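Local structure of conserved hypothetical protein (1VK1) at residues Y18-L23 and R84-I89; K58-D63 and E207-V212; E95-Y100 and P203-V208. The protein has no established function but probably binds ATP and acts as a kinase, and it carries a ParB-like N-terminal domain. One frame throughout, in Å; residues are numbered along the deposited sequence.

Overall arrangement
Contact 1 joins strands 19-22 and 84-90 at one edge of a mixed four-stranded sheet. Strand 84-90 runs parallel to strand 54-58 in that sheet. The turn of contact 2 leaves strand 54-58 and touches helix 205-213. Contact 3 sets the first turn of the same helix against strand 98-105. Contacts 2 and 3 share Glu207 and Val208, and their centres lie about 12 Å apart. The centre of contact 1 is about 17 Å from that of contact 2 and 21 Å from that of contact 3. Along the chain, contacts 1 and 2 interleave, while contact 3 follows contact 1. Helix 205-213 thus packs back onto the ParB-like N-terminal region.

Contact 1: Y18-L23 and R84-I89; sequences YVFIEL and RAPSVI
The Tyr18 ring runs alongside Pro86, both side chains heading to the same side of the sheet. Tyr18 CG sits between its own backbone N and carbonyl carbon (chi1 60°), which brings the ring alongside the proline. Tyr18 CD1 meets Pro86 CB at 3.5 Å. Phe20 CE2 lies at the edge of the tyrosine ring, in its plane.

Val19 forms an antiparallel hydrogen-bonded pair with Ser87. Val19 N donates to Ser87 O at 2.9 Å. Ser87 N returns a bond to Val19 O at 2.8 Å, more bent, with 133° at the hydrogen.

Phe20 is in a non-hydrogen-bonded pair with Pro86, so the missing N-H of the proline costs no bond here. Pro86 CA lies over one face of the phenylalanine ring, with Pro86 CB above it toward the rim. Phe20 CD1 touches Arg84 CD at 3.6 Å. The guanidinium is turned 75° from the ring plane and does not stack on it. Arg84 NH1 instead bonds Asp240 O and Phe242 O, near the C-terminus.

Ile21 pairs with Ala85 through two backbone bonds. Ala85 O is gripped twice, by Ile21 N at 3.0 Å and by Ser87 OG at 3.0 Å, from opposite faces of its plane. Ile21 CG1 packs on Ser87 CB at 3.8 Å, and Ile89 CD1 approaches it loosely.

Glu22 and Arg84 face each other as a non-hydrogen-bonded pair, and their charged groups do not touch. Leu23 CD2 then reaches Ala85 CB at 3.9 Å, beside Leu77 of helix 71-80.

Four backbone bonds fix this edge of the sheet. Tyr18, Phe20, Pro86 and the Arg84 methylenes line one face, where the C-terminal residues Val236 and Leu241 pack on Phe20. The serine hydroxyl on the other face is satisfied within its own strand, so it can lie against Ile21.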
ATOM      1  N   TYR A  18       6.118   8.038 -20.826  1.00 16.91           N
ATOM      2  CA  TYR A  18       6.898   7.841 -19.612  1.00 14.66           C
ATOM      3  C   TYR A  18       8.294   8.417 -19.796  1.00 14.90           C
ATOM      4  O   TYR A  18       8.695   8.786 -20.913  1.00 16.25           O
ATOM      5  CB  TYR A  18       6.950   6.362 -19.224  1.00 15.58           C
ATOM      6  CG  TYR A  18       7.559   5.447 -20.248  1.00 15.02           C
ATOM      7  CD1 TYR A  18       8.927   5.220 -20.295  1.00 14.78           C
ATOM      8  CD2 TYR A  18       6.760   4.789 -21.168  1.00 17.80           C
ATOM      9  CE1 TYR A  18       9.487   4.369 -21.246  1.00 16.63           C
ATOM     10  CE2 TYR A  18       7.297   3.931 -22.113  1.00 18.43           C
ATOM     11  CZ  TYR A  18       8.657   3.717 -22.152  1.00 17.59           C
ATOM     12  OH  TYR A  18       9.186   2.859 -23.109  1.00 20.20           O
ATOM     13  N   VAL A  19       9.000   8.531 -18.690  1.00 13.06           N
ATOM     14  CA  VAL A  19      10.376   8.952 -18.666  1.00 12.30           C
ATOM     15  C   VAL A  19      11.116   8.054 -17.683  1.00 11.32           C
ATOM     16  O   VAL A  19      10.558   7.665 -16.657  1.00 11.59           O
ATOM     17  CB  VAL A  19      10.531  10.437 -18.177  0.65 16.50           C
ATOM     18  CG1 VAL A  19      11.954  10.760 -17.756  0.65 19.10           C
ATOM     19  CG2 VAL A  19      10.122  11.393 -19.231  0.65 18.08           C
ATOM     20  N   PHE A  20      12.364   7.716 -17.983  1.00 11.35           N
ATOM     21  CA  PHE A  20      13.164   6.969 -17.035  1.00 10.50           C
ATOM     22  C   PHE A  20      13.613   7.913 -15.945  1.00 11.65           C
ATOM     23  O   PHE A  20      14.054   9.036 -16.246  1.00 13.95           O
ATOM     24  CB  PHE A  20      14.345   6.292 -17.713  1.00 11.13           C
ATOM     25  CG  PHE A  20      13.952   5.130 -18.565  1.00 11.93           C
ATOM     26  CD1 PHE A  20      13.857   3.862 -18.030  1.00 13.43           C
ATOM     27  CD2 PHE A  20      13.598   5.317 -19.873  1.00 14.15           C
ATOM     28  CE1 PHE A  20      13.480   2.789 -18.824  1.00 15.55           C
ATOM     29  CE2 PHE A  20      13.207   4.244 -20.668  1.00 16.48           C
ATOM     30  CZ  PHE A  20      13.168   2.982 -20.145  1.00 15.74           C
ATOM     31  N   ILE A  21      13.479   7.475 -14.694  1.00 10.17           N
ATOM     32  CA  ILE A  21      13.924   8.228 -13.516  1.00 10.20           C
ATOM     33  C   ILE A  21      14.821   7.329 -12.705  1.00  9.57           C
ATOM     34  O   ILE A  21      14.533   6.148 -12.533  1.00  9.62           O
ATOM     35  CB  ILE A  21      12.703   8.713 -12.677  1.00  9.60           C
ATOM     36  CG1 ILE A  21      11.816   9.663 -13.502  1.00 11.12           C
ATOM     37  CG2 ILE A  21      13.153   9.362 -11.374  1.00 10.46           C
ATOM     38  CD1 ILE A  21      12.423  10.978 -13.857  1.00 12.24           C
ATOM     39  N   GLU A  22      15.901   7.892 -12.179  1.00 10.28           N
ATOM     40  CA  GLU A  22      16.792   7.139 -11.340  1.00 10.81           C
ATOM     41  C   GLU A  22      16.122   6.765 -10.009  1.00 10.14           C
ATOM     42  O   GLU A  22      15.479   7.598  -9.342  1.00 10.85           O
ATOM     43  CB  GLU A  22      18.098   7.905 -11.156  1.00 13.35           C
ATOM     44  CG  GLU A  22      18.909   7.904 -12.444  1.00 15.53           C
ATOM     45  CD  GLU A  22      20.049   8.888 -12.434  1.00 18.27           C
ATOM     46  OE1 GLU A  22      19.851  10.047 -12.819  1.00 22.71           O
ATOM     47  OE2 GLU A  22      21.133   8.507 -12.047  1.00 18.69           O
ATOM     48  N   LEU A  23      16.268   5.497  -9.652  1.00  9.84           N
ATOM     49  CA  LEU A  23      15.611   4.956  -8.467  1.00  9.88           C
ATOM     50  C   LEU A  23      16.022   5.695  -7.188  1.00 10.67           C
ATOM     51  O   LEU A  23      15.218   5.820  -6.254  1.00 11.07           O
ATOM     52  CB  LEU A  23      15.932   3.480  -8.324  1.00 10.60           C
ATOM     53  CG  LEU A  23      15.400   2.591  -9.440  1.00 11.20           C
ATOM     54  CD1 LEU A  23      16.071   1.223  -9.400  1.00 12.20           C
ATOM     55  CD2 LEU A  23      13.896   2.420  -9.353  1.00 12.03           C
ATOM     56  N   ARG A  84      17.266   2.570 -12.794  1.00 10.82           N
ATOM     57  CA  ARG A  84      16.224   3.477 -13.236  1.00 10.19           C
ATOM     58  C   ARG A  84      14.926   2.722 -13.431  1.00 10.03           C
ATOM     59  O   ARG A  84      14.931   1.490 -13.511  1.00 10.87           O
ATOM     60  CB  ARG A  84      16.640   4.163 -14.546  1.00 10.75           C
ATOM     61  CG  ARG A  84      16.787   3.175 -15.737  1.00 13.46           C
ATOM     62  CD  ARG A  84      17.296   3.787 -17.039  1.00 14.16           C
ATOM     63  NE  ARG A  84      18.693   4.180 -16.951  1.00 14.90           N
ATOM     64  CZ  ARG A  84      19.699   3.337 -17.067  1.00 15.09           C
ATOM     65  NH1 ARG A  84      19.481   2.033 -17.287  1.00 15.29           N
ATOM     66  NH2 ARG A  84      20.945   3.788 -16.943  1.00 16.64           N
ATOM     67  N   ALA A  85      13.821   3.459 -13.516  1.00  9.67           N
ATOM     68  CA  ALA A  85      12.557   2.847 -13.869  1.00  9.25           C
ATOM     69  C   ALA A  85      11.732   3.817 -14.698  1.00  9.80           C
ATOM     70  O   ALA A  85      11.731   5.023 -14.445  1.00  9.79           O
ATOM     71  CB  ALA A  85      11.763   2.434 -12.639  1.00  9.82           C
ATOM     72  N   PRO A  86      10.977   3.300 -15.674  1.00  9.81           N
ATOM     73  CA  PRO A  86      10.033   4.132 -16.412  1.00  9.67           C
ATOM     74  C   PRO A  86       8.923   4.647 -15.503  1.00  9.49           C
ATOM     75  O   PRO A  86       8.367   3.880 -14.718  1.00 10.51           O
ATOM     76  CB  PRO A  86       9.454   3.181 -17.449  1.00 11.38           C
ATOM     77  CG  PRO A  86       9.639   1.836 -16.919  1.00 13.45           C
ATOM     78  CD  PRO A  86      10.896   1.881 -16.076  1.00 11.53           C
ATOM     79  N   SER A  87       8.633   5.931 -15.633  1.00  8.98           N
ATOM     80  CA  SER A  87       7.808   6.658 -14.707  1.00  9.72           C
ATOM     81  C   SER A  87       6.892   7.656 -15.416  1.00  9.78           C
ATOM     82  O   SER A  87       7.236   8.227 -16.442  1.00 12.19           O
ATOM     83  CB  SER A  87       8.698   7.418 -13.717  1.00 10.16           C
ATOM     84  OG  SER A  87       9.583   6.566 -13.005  1.00  9.67           O
ATOM     85  N   VAL A  88       5.742   7.882 -14.805  1.00  9.84           N
ATOM     86  CA  VAL A  88       4.833   8.944 -15.199  1.00 11.12           C
ATOM     87  C   VAL A  88       4.896   9.971 -14.089  1.00 10.85           C
ATOM     88  O   VAL A  88       4.705   9.628 -12.928  1.00 11.52           O
ATOM     89  CB  VAL A  88       3.396   8.410 -15.394  1.00 13.80           C
ATOM     90  CG1 VAL A  88       2.395   9.566 -15.647  1.00 15.13           C
ATOM     91  CG2 VAL A  88       3.356   7.415 -16.532  1.00 15.33           C
ATOM     92  N   ILE A  89       5.156  11.223 -14.446  1.00 10.59           N
ATOM     93  CA  ILE A  89       5.280  12.313 -13.495  1.00 12.23           C
ATOM     94  C   ILE A  89       3.946  13.082 -13.431  1.00 12.82           C
ATOM     95  O   ILE A  89       3.469  13.575 -14.447  1.00 14.45           O
ATOM     96  CB  ILE A  89       6.411  13.272 -13.921  1.00 14.15           C
ATOM     97  CG1 ILE A  89       7.692  12.512 -14.288  1.00 17.52           C
ATOM     98  CG2 ILE A  89       6.650  14.337 -12.847  1.00 15.50           C
ATOM     99  CD1 ILE A  89       8.214  11.708 -13.244  1.00 18.29           C
TER

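Contact 2: K58-D63 and E207-V212; sequences KIPGTD and EVMELV
Ile59 O is gripped twice by Thr62, through the backbone N at 3.1 Å and through OG1 at 2.8 Å. Both donors come from the same face of the carbonyl plane. The backbone bond closes a type II beta turn from Ile59 to Thr62, with Gly61 at positive phi, and the hydroxyl bond reinforces it. Across the two ends of the turn, Lys58 NZ forms a salt bridge with Asp63 OD1 at 2.8 Å, from above the carboxylate plane.

The turn meets helix 205-213 through apolar groups. Ile59 and Val212 come tip to tip, with Ile59 CD1 4.0 Å from Val212 CG1. Ile59 CD1 is also 4.1 Å from Val212 CG2, so it touches both methyls. Met209 CG is anti to its backbone N (chi1 -174°), and the chain then bends at chi2 and chi3. The bends bring Met209 SD to Pro60 CD at 4.1 Å and Met209 CE to Lys58 O at 4.0 Å. Leu66 of strand 65-67 touches both Met209 and Val212.

No hydrogen bond joins the two segments. The hairpin loop between strands 54-58 and 65-67 is held by its own polar bonds, and it meets the helix by a small, mainly apolar contact.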
ATOM      1  N   LYS A  58       6.937  15.327  -8.120  1.00 10.85           N
ATOM      2  CA  LYS A  58       8.098  16.021  -7.584  1.00 11.30           C
ATOM      3  C   LYS A  58       7.791  16.592  -6.192  1.00 11.00           C
ATOM      4  O   LYS A  58       6.724  17.144  -5.942  1.00 13.64           O
ATOM      5  CB  LYS A  58       8.601  17.126  -8.552  1.00 14.85           C
ATOM      6  CG  LYS A  58       9.909  17.839  -8.060  1.00 17.14           C
ATOM      7  CD  LYS A  58      10.678  18.552  -9.171  1.00 20.41           C
ATOM      8  CE  LYS A  58      11.646  17.611  -9.896  1.00 21.77           C
ATOM      9  NZ  LYS A  58      12.616  18.359 -10.729  1.00 23.07           N
ATOM     10  N   ILE A  59       8.745  16.457  -5.294  1.00 10.63           N
ATOM     11  CA  ILE A  59       8.660  17.062  -3.967  1.00 11.28           C
ATOM     12  C   ILE A  59       9.149  18.519  -4.096  1.00 12.44           C
ATOM     13  O   ILE A  59      10.274  18.760  -4.513  1.00 13.35           O
ATOM     14  CB  ILE A  59       9.491  16.277  -2.969  1.00 11.03           C
ATOM     15  CG1 ILE A  59       8.934  14.851  -2.820  1.00 11.44           C
ATOM     16  CG2 ILE A  59       9.503  16.979  -1.617  1.00 12.91           C
ATOM     17  CD1 ILE A  59       9.862  13.909  -2.110  1.00 11.52           C
ATOM     18  N   PRO A  60       8.297  19.500  -3.756  1.00 14.97           N
ATOM     19  CA  PRO A  60       8.682  20.916  -3.923  1.00 17.54           C
ATOM     20  C   PRO A  60      10.002  21.283  -3.248  1.00 18.83           C
ATOM     21  O   PRO A  60      10.300  20.805  -2.149  1.00 20.73           O
ATOM     22  CB  PRO A  60       7.509  21.680  -3.285  1.00 19.71           C
ATOM     23  CG  PRO A  60       6.391  20.816  -3.452  1.00 18.97           C
ATOM     24  CD  PRO A  60       6.926  19.380  -3.231  1.00 16.20           C
ATOM     25  N   GLY A  61      10.786  22.114  -3.923  1.00 21.71           N
ATOM     26  CA  GLY A  61      12.072  22.554  -3.409  1.00 23.32           C
ATOM     27  C   GLY A  61      13.204  21.540  -3.539  1.00 22.36           C
ATOM     28  O   GLY A  61      14.312  21.788  -3.055  1.00 24.45           O
ATOM     29  N   THR A  62      12.935  20.396  -4.188  1.00 18.54           N
ATOM     30  CA  THR A  62      13.939  19.367  -4.395  1.00 15.21           C
ATOM     31  C   THR A  62      13.914  18.910  -5.821  1.00 15.09           C
ATOM     32  O   THR A  62      12.991  19.221  -6.571  1.00 16.80           O
ATOM     33  CB  THR A  62      13.677  18.140  -3.503  1.00 14.14           C
ATOM     34  OG1 THR A  62      12.611  17.337  -4.064  1.00 13.30           O
ATOM     35  CG2 THR A  62      13.235  18.531  -2.112  1.00 16.32           C
ATOM     36  N   ASP A  63      14.906  18.103  -6.181  1.00 14.09           N
ATOM     37  CA  ASP A  63      14.848  17.343  -7.420  1.00 15.52           C
ATOM     38  C   ASP A  63      14.573  15.845  -7.135  1.00 13.54           C
ATOM     39  O   ASP A  63      14.997  14.969  -7.873  1.00 17.07           O
ATOM     40  CB  ASP A  63      16.101  17.625  -8.258  1.00 19.55           C
ATOM     41  CG  ASP A  63      15.988  18.987  -9.063  1.00 18.48           C
ATOM     42  OD1 ASP A  63      14.820  19.414  -9.369  1.00 23.74           O
ATOM     43  OD2 ASP A  63      16.945  19.653  -9.435  1.00 25.56           O
ATOM     44  N   GLU A 207      -1.446  15.116   3.786  1.00 11.24           N
ATOM     45  CA  GLU A 207      -0.791  14.287   4.789  1.00 11.56           C
ATOM     46  C   GLU A 207       0.321  13.420   4.178  1.00 10.09           C
ATOM     47  O   GLU A 207       1.350  13.236   4.787  1.00 11.06           O
ATOM     48  CB  GLU A 207      -1.813  13.440   5.532  1.00 12.03           C
ATOM     49  CG  GLU A 207      -2.678  14.276   6.480  1.00 13.63           C
ATOM     50  CD  GLU A 207      -3.900  13.554   7.015  1.00 14.20           C
ATOM     51  OE1 GLU A 207      -4.317  12.555   6.429  1.00 14.49           O
ATOM     52  OE2 GLU A 207      -4.467  14.062   8.021  1.00 16.86           O
ATOM     53  N   VAL A 208       0.083  12.885   2.984  1.00  9.66           N
ATOM     54  CA  VAL A 208       1.105  12.078   2.298  1.00  9.64           C
ATOM     55  C   VAL A 208       2.334  12.927   1.990  1.00 10.11           C
ATOM     56  O   VAL A 208       3.463  12.530   2.304  1.00 10.44           O
ATOM     57  CB  VAL A 208       0.549  11.453   0.984  1.00  9.95           C
ATOM     58  CG1 VAL A 208       1.686  10.763   0.183  1.00 10.10           C
ATOM     59  CG2 VAL A 208      -0.525  10.461   1.259  1.00  9.74           C
ATOM     60  N   MET A 209       2.126  14.099   1.407  1.00 10.72           N
ATOM     61  CA  MET A 209       3.248  14.943   1.055  1.00 11.26           C
ATOM     62  C   MET A 209       3.976  15.449   2.323  1.00 11.73           C
ATOM     63  O   MET A 209       5.210  15.501   2.369  1.00 12.70           O
ATOM     64  CB  MET A 209       2.789  16.096   0.173  1.00 12.98           C
ATOM     65  CG  MET A 209       3.915  16.948  -0.354  1.00 13.90           C
ATOM     66  SD  MET A 209       5.105  16.113  -1.447  1.00 15.45           S
ATOM     67  CE  MET A 209       4.197  16.095  -2.982  1.00 15.21           C
ATOM     68  N   GLU A 210       3.223  15.784   3.372  1.00 12.42           N
ATOM     69  CA  GLU A 210       3.858  16.193   4.633  1.00 13.55           C
ATOM     70  C   GLU A 210       4.726  15.079   5.218  1.00 11.88           C
ATOM     71  O   GLU A 210       5.829  15.320   5.722  1.00 12.93           O
ATOM     72  CB  GLU A 210       2.782  16.640   5.646  1.00 16.61           C
ATOM     73  CG  GLU A 210       3.278  16.986   7.041  1.00 20.93           C
ATOM     74  N   LEU A 211       4.250  13.843   5.132  1.00 12.07           N
ATOM     75  CA  LEU A 211       4.992  12.728   5.663  1.00 11.45           C
ATOM     76  C   LEU A 211       6.306  12.527   4.896  1.00 10.61           C
ATOM     77  O   LEU A 211       7.373  12.360   5.499  1.00 11.52           O
ATOM     78  CB  LEU A 211       4.143  11.443   5.644  1.00 12.35           C
ATOM     79  CG  LEU A 211       4.645  10.394   6.629  1.00 14.08           C
ATOM     80  CD1 LEU A 211       4.306  10.836   8.075  1.00 15.09           C
ATOM     81  CD2 LEU A 211       4.039   9.053   6.340  1.00 15.74           C
ATOM     82  N   VAL A 212       6.242  12.531   3.574  1.00 10.72           N
ATOM     83  CA  VAL A 212       7.441  12.310   2.787  1.00 11.03           C
ATOM     84  C   VAL A 212       8.415  13.464   2.982  1.00 11.45           C
ATOM     85  O   VAL A 212       9.624  13.267   2.998  1.00 11.66           O
ATOM     86  CB  VAL A 212       7.111  12.060   1.272  1.00 11.48           C
ATOM     87  CG1 VAL A 212       6.860  13.325   0.502  1.00 14.05           C
ATOM     88  CG2 VAL A 212       8.239  11.243   0.574  1.00 12.32           C
TER

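Contact 3: E95-Y100 and P203-V208; sequences EGVKVY and PTKEEV
The direct polar link between the segments runs from Lys205 to Val97. Lys205 NZ donates to Val97 O at 2.7 Å, tilted 24° from the carbonyl plane. It also bonds Tyr92 O, and water 1 accepts from Lys205 NZ at 2.9 Å. In the Glu95 conformer given, OE2 takes a bond from that water. This bridge is doubtful, because Glu95 has a second conformer. Water 2 donates to Pro203 O at 2.7 Å and makes a weak bond to Val99 O.

Van der Waals contacts lie along the lysine chain. Lys205 CG sits beside its backbone N (chi1 -70°), and a bend at chi3 turns the amine toward Val97. The Lys205 and Val99 side chains run alongside each other, heading opposite ways. Val99 CG1 touches Lys205 CG at 3.8 Å. Nearer the amine, Lys205 CD lies 3.9 Å from Val97 CG1, where the two side chains cross. Val99 CG1 also rests against Pro203 O at 3.3 Å.

Capping bonds hold the start of the helix. Thr204 is the N-cap residue, and it forms a capping box with Glu207. Glu207 N donates to Thr204 OG1 at 3.0 Å. Thr204 N donates to Glu207 OE1 at 2.9 Å, from above the carboxylate plane.

With a methionine in place of Lys205, Val97 O and Tyr92 O would probably lose their shared donor, and the bond from the helix to the 95-100 segment would be gone.

Val99 also touches Thr223, which belongs to the bound sodium site with Glu30. The lysine does two jobs: its methylenes pack on Val97 and Val99, while its amine gathers backbone carbonyls from the turn before strand 98-105. The capped helix start is thereby tied to that strand near the sodium site.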
ATOM      1  N   GLU A  95      -6.618  18.106  -8.945  1.00 21.56           N
ATOM      2  CA  GLU A  95      -7.860  17.522  -8.412  1.00 22.23           C
ATOM      3  C   GLU A  95      -8.178  16.130  -8.977  1.00 20.64           C
ATOM      4  O   GLU A  95      -8.910  15.364  -8.364  1.00 23.17           O
ATOM      5  CB  GLU A  95      -9.058  18.477  -8.615  0.50 23.85           C
ATOM      6  CG  GLU A  95      -9.138  19.592  -7.581  0.50 26.27           C
ATOM      7  CD  GLU A  95      -9.436  19.071  -6.185  0.50 27.92           C
ATOM      8  OE1 GLU A  95     -10.528  18.489  -5.974  0.50 29.63           O
ATOM      9  OE2 GLU A  95      -8.580  19.238  -5.298  0.50 29.01           O
ATOM     10  N   GLY A  96      -7.629  15.830 -10.145  1.00 20.24           N
ATOM     11  CA  GLY A  96      -7.805  14.539 -10.777  1.00 19.84           C
ATOM     12  C   GLY A  96      -7.105  13.388 -10.054  1.00 19.12           C
ATOM     13  O   GLY A  96      -7.485  12.240 -10.254  1.00 20.49           O
ATOM     14  N   VAL A  97      -6.076  13.699  -9.234  1.00 17.40           N
ATOM     15  CA  VAL A  97      -5.350  12.690  -8.447  1.00 15.24           C
ATOM     16  C   VAL A  97      -6.119  12.526  -7.146  1.00 15.87           C
ATOM     17  O   VAL A  97      -6.269  13.485  -6.385  1.00 16.54           O
ATOM     18  CB  VAL A  97      -3.899  13.131  -8.174  1.00 16.77           C
ATOM     19  CG1 VAL A  97      -3.170  12.095  -7.323  1.00 16.55           C
ATOM     20  CG2 VAL A  97      -3.155  13.346  -9.482  1.00 18.65           C
ATOM     21  N   LYS A  98      -6.662  11.336  -6.911  1.00 16.83           N
ATOM     22  CA  LYS A  98      -7.396  11.050  -5.672  1.00 17.15           C
ATOM     23  C   LYS A  98      -6.698   9.961  -4.883  1.00 15.75           C
ATOM     24  O   LYS A  98      -6.071   9.068  -5.455  1.00 16.70           O
ATOM     25  CB  LYS A  98      -8.793  10.585  -5.976  1.00 18.03           C
ATOM     26  N   VAL A  99      -6.806  10.030  -3.575  1.00 14.10           N
ATOM     27  CA  VAL A  99      -6.215   9.029  -2.703  1.00 13.10           C
ATOM     28  C   VAL A  99      -7.266   8.411  -1.794  1.00 13.46           C
ATOM     29  O   VAL A  99      -8.121   9.108  -1.235  1.00 17.10           O
ATOM     30  CB  VAL A  99      -5.006   9.595  -1.915  1.00 13.88           C
ATOM     31  CG1 VAL A  99      -5.416  10.577  -0.890  1.00 15.18           C
ATOM     32  CG2 VAL A  99      -4.201   8.473  -1.272  1.00 14.55           C
ATOM     33  N   TYR A 100      -7.201   7.087  -1.696  1.00 11.92           N
ATOM     34  CA  TYR A 100      -8.040   6.267  -0.846  1.00 11.45           C
ATOM     35  C   TYR A 100      -7.092   5.364  -0.028  1.00 11.05           C
ATOM     36  O   TYR A 100      -5.914   5.660   0.074  1.00 12.08           O
ATOM     37  CB  TYR A 100      -9.006   5.454  -1.705  1.00 13.73           C
ATOM     38  CG  TYR A 100      -9.894   6.339  -2.573  1.00 14.99           C
ATOM     39  CD1 TYR A 100     -10.938   7.064  -2.018  1.00 17.46           C
ATOM     40  CD2 TYR A 100      -9.640   6.482  -3.926  1.00 16.15           C
ATOM     41  CE1 TYR A 100     -11.735   7.898  -2.805  1.00 18.59           C
ATOM     42  CE2 TYR A 100     -10.422   7.311  -4.720  1.00 17.65           C
ATOM     43  CZ  TYR A 100     -11.463   8.019  -4.145  1.00 16.22           C
ATOM     44  OH  TYR A 100     -12.251   8.823  -4.926  1.00 21.26           O
ATOM     45  N   PRO A 203      -5.266   8.578   4.402  1.00 10.85           N
ATOM     46  CA  PRO A 203      -4.653   9.892   4.538  1.00 11.48           C
ATOM     47  C   PRO A 203      -5.190  10.817   3.441  1.00 11.86           C
ATOM     48  O   PRO A 203      -5.717  10.349   2.431  1.00 12.46           O
ATOM     49  CB  PRO A 203      -3.163   9.612   4.308  1.00 12.17           C
ATOM     50  CG  PRO A 203      -3.187   8.467   3.364  1.00 13.52           C
ATOM     51  CD  PRO A 203      -4.344   7.590   3.796  1.00 12.85           C
ATOM     52  N   THR A 204      -5.047  12.114   3.640  1.00 11.77           N
ATOM     53  CA  THR A 204      -5.210  13.058   2.557  1.00 11.62           C
ATOM     54  C   THR A 204      -3.898  13.184   1.767  1.00 11.29           C
ATOM     55  O   THR A 204      -2.805  12.820   2.238  1.00 11.10           O
ATOM     56  CB  THR A 204      -5.570  14.431   3.074  1.00 12.84           C
ATOM     57  OG1 THR A 204      -4.465  14.933   3.847  1.00 13.00           O
ATOM     58  CG2 THR A 204      -6.828  14.392   4.041  1.00 13.92           C
ATOM     59  N   LYS A 205      -3.986  13.756   0.580  1.00 11.22           N
ATOM     60  CA  LYS A 205      -2.776  14.034  -0.193  1.00 11.14           C
ATOM     61  C   LYS A 205      -1.850  14.957   0.555  1.00 11.79           C
ATOM     62  O   LYS A 205      -0.632  14.779   0.522  1.00 12.01           O
ATOM     63  CB  LYS A 205      -3.113  14.595  -1.579  1.00 12.30           C
ATOM     64  CG  LYS A 205      -3.748  13.566  -2.498  1.00 12.77           C
ATOM     65  CD  LYS A 205      -3.823  14.027  -3.955  1.00 13.80           C
ATOM     66  CE  LYS A 205      -4.705  15.243  -4.111  1.00 13.75           C
ATOM     67  NZ  LYS A 205      -4.860  15.620  -5.539  1.00 14.61           N
ATOM     68  N   GLU A 206      -2.390  15.953   1.248  1.00 11.78           N
ATOM     69  CA  GLU A 206      -1.561  16.834   2.038  1.00 12.31           C
ATOM     70  C   GLU A 206      -0.791  16.077   3.129  1.00 12.00           C
ATOM     71  O   GLU A 206       0.385  16.360   3.364  1.00 13.29           O
ATOM     72  CB  GLU A 206      -2.410  17.985   2.632  1.00 14.20           C
ATOM     73  CG  GLU A 206      -2.924  19.005   1.592  1.00 17.12           C
ATOM     74  CD  GLU A 206      -4.105  18.533   0.724  1.00 19.49           C
ATOM     75  OE1 GLU A 206      -4.763  17.473   1.024  1.00 19.09           O
ATOM     76  OE2 GLU A 206      -4.384  19.264  -0.288  1.00 22.38           O
ATOM     77  N   GLU A 207      -1.446  15.116   3.786  1.00 11.24           N
ATOM     78  CA  GLU A 207      -0.791  14.287   4.789  1.00 11.56           C
ATOM     79  C   GLU A 207       0.321  13.420   4.178  1.00 10.09           C
ATOM     80  O   GLU A 207       1.350  13.236   4.787  1.00 11.06           O
ATOM     81  CB  GLU A 207      -1.813  13.440   5.532  1.00 12.03           C
ATOM     82  CG  GLU A 207      -2.678  14.276   6.480  1.00 13.63           C
ATOM     83  CD  GLU A 207      -3.900  13.554   7.015  1.00 14.20           C
ATOM     84  OE1 GLU A 207      -4.317  12.555   6.429  1.00 14.49           O
ATOM     85  OE2 GLU A 207      -4.467  14.062   8.021  1.00 16.86           O
ATOM     86  N   VAL A 208       0.083  12.885   2.984  1.00  9.66           N
ATOM     87  CA  VAL A 208       1.105  12.078   2.298  1.00  9.64           C
ATOM     88  C   VAL A 208       2.334  12.927   1.990  1.00 10.11           C
ATOM     89  O   VAL A 208       3.463  12.530   2.304  1.00 10.44           O
ATOM     90  CB  VAL A 208       0.549  11.453   0.984  1.00  9.95           C
ATOM     91  CG1 VAL A 208       1.686  10.763   0.183  1.00 10.10           C
ATOM     92  CG2 VAL A 208      -0.525  10.461   1.259  1.00  9.74           C
TER
HETATM   93  O   HOH W   1      -6.022  18.202  -4.999  1.00 23.34           O
HETATM   94  O   HOH W   2      -8.322  10.828   1.717  1.00 20.33           O